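Local coordinates for protein putative tetR family transcription regulator (Shewanella loihica, PDB 3PPB) that probably binds DNA through a helix-turn-helix motif and regulates transcription, as members of the TetR family do, at residues S184-L187 / F188-M192. Numbering follows the deposited sequence.
Sequences SFAL and FWNAM
Over one face of the Phe185 ring lies Trp189 CB, 4.2 Å from the ring centroid in a CH-pi contact offset toward the rim. The indole follows alongside: its five-membered ring and the Phe185 ring are tilted 27° to each other and displaced, their centroids 5.7 Å apart, so little ring surface is shared. Phe188 uses its edge instead: its CD2 meets Phe185 CE1 at 3.9 Å, with CE1 near the plane of the Phe188 ring. Phe185 holds CG anti to its own N (chi1 -179°) and beside its carbonyl carbon, which leans the ring along helix 178-192 toward the next turn, where Trp189 CB lies, a worked example of i, i+3 and i, i+4 packing. Trp189 N donates to Phe185 O at 2.8 Å, and Asn190 N to Ala186 O at 2.9 Å. Trp90, on helix 82-99, stacks on Phe188 and also meets Phe185, while Ala186, Leu187 and Asn190 pack on Tyr148 of the second subunit. Replacing Phe185 with an alanine is likely to deprive Trp189 CB and the Phe188 edge of their shared partner, opening a gap against helix 82-99. The chemistry implies a helix with two attachments: its aromatic side chains join it to helix 82-99 by apolar contact, and other residues of the same turns meet the dimer partner.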
loop_
_atom_site.group_PDB
_atom_site.type_symbol
_atom_site.label_atom_id
_atom_site.label_comp_id
_atom_site.label_asym_id
_atom_site.label_seq_id
_atom_site.Cartn_x
_atom_site.Cartn_y
_atom_site.Cartn_z
ATOM N N SER A 184 -9.223 2.630 14.547
ATOM C CA SER A 184 -8.336 3.030 13.443
ATOM C C SER A 184 -7.469 4.206 13.854
ATOM O O SER A 184 -6.277 4.166 13.570
ATOM C CB SER A 184 -9.104 3.325 12.149
ATOM O OG SER A 184 -9.724 4.600 12.163
ATOM N N PHE A 185 -8.022 5.224 14.516
ATOM C CA PHE A 185 -7.177 6.342 15.007
ATOM C C PHE A 185 -6.169 5.867 16.090
ATOM O O PHE A 185 -5.020 6.330 16.117
ATOM C CB PHE A 185 -8.007 7.515 15.579
ATOM C CG PHE A 185 -7.122 8.667 16.047
ATOM C CD1 PHE A 185 -6.355 9.395 15.141
ATOM C CD2 PHE A 185 -7.026 8.991 17.399
ATOM C CE1 PHE A 185 -5.504 10.425 15.582
ATOM C CE2 PHE A 185 -6.185 10.027 17.833
ATOM C CZ PHE A 185 -5.442 10.750 16.916
ATOM N N ALA A 186 -6.605 4.957 16.984
ATOM C CA ALA A 186 -5.747 4.427 18.051
ATOM C C ALA A 186 -4.503 3.753 17.459
ATOM O O ALA A 186 -3.391 4.039 17.915
ATOM C CB ALA A 186 -6.525 3.456 18.931
ATOM N N LEU A 187 -4.673 2.941 16.383
ATOM C CA LEU A 187 -3.539 2.272 15.718
ATOM C C LEU A 187 -2.621 3.320 15.126
ATOM O O LEU A 187 -1.419 3.201 15.261
ATOM C CB LEU A 187 -3.998 1.284 14.633
ATOM C CG LEU A 187 -4.609 -0.041 15.142
ATOM C CD1 LEU A 187 -5.585 -0.595 14.148
ATOM C CD2 LEU A 187 -3.540 -1.091 15.500
ATOM N N PHE A 188 -3.191 4.377 14.521
ATOM C CA PHE A 188 -2.432 5.467 13.899
ATOM C C PHE A 188 -1.612 6.267 14.947
ATOM O O PHE A 188 -0.401 6.417 14.787
ATOM C CB PHE A 188 -3.393 6.387 13.136
ATOM C CG PHE A 188 -2.750 7.619 12.549
ATOM C CD1 PHE A 188 -1.935 7.531 11.426
ATOM C CD2 PHE A 188 -3.003 8.878 13.086
ATOM C CE1 PHE A 188 -1.372 8.682 10.860
ATOM C CE2 PHE A 188 -2.420 10.022 12.539
ATOM C CZ PHE A 188 -1.607 9.920 11.432
ATOM N N TRP A 189 -2.284 6.794 15.993
ATOM C CA TRP A 189 -1.660 7.592 17.032
ATOM C C TRP A 189 -0.629 6.790 17.833
ATOM O O TRP A 189 0.488 7.279 18.036
ATOM C CB TRP A 189 -2.724 8.178 17.992
ATOM C CG TRP A 189 -2.115 9.110 19.006
ATOM C CD1 TRP A 189 -1.877 8.846 20.325
ATOM C CD2 TRP A 189 -1.622 10.445 18.766
ATOM N NE1 TRP A 189 -1.278 9.935 20.926
ATOM C CE2 TRP A 189 -1.104 10.927 19.989
ATOM C CE3 TRP A 189 -1.569 11.285 17.628
ATOM C CZ2 TRP A 189 -0.543 12.216 20.115
ATOM C CZ3 TRP A 189 -1.029 12.561 17.761
ATOM C CH2 TRP A 189 -0.538 13.019 18.997
ATOM N N ASN A 190 -0.995 5.570 18.289
ATOM C CA ASN A 190 -0.126 4.751 19.145
ATOM C C ASN A 190 1.147 4.294 18.446
ATOM O O ASN A 190 2.146 4.047 19.128
ATOM C CB ASN A 190 -0.884 3.579 19.743
ATOM C CG ASN A 190 -1.868 4.046 20.778
ATOM O OD1 ASN A 190 -1.833 5.192 21.228
ATOM N ND2 ASN A 190 -2.795 3.190 21.155
ATOM N N ALA A 191 1.150 4.222 17.108
ATOM C CA ALA A 191 2.398 3.889 16.403
ATOM C C ALA A 191 3.444 4.962 16.658
ATOM O O ALA A 191 4.599 4.633 16.879
ATOM C CB ALA A 191 2.153 3.771 14.886
HETATM N N MSE A 192 3.018 6.238 16.667
HETATM C CA MSE A 192 3.850 7.445 16.803
HETATM C C MSE A 192 4.099 7.926 18.217
HETATM O O MSE A 192 5.091 8.605 18.453
HETATM C CB MSE A 192 3.153 8.630 16.109
HETATM C CG MSE A 192 2.859 8.453 14.639
HETATM SE SE MSE A 192 2.406 10.191 13.917
HETATM C CE MSE A 192 0.613 10.427 14.681
#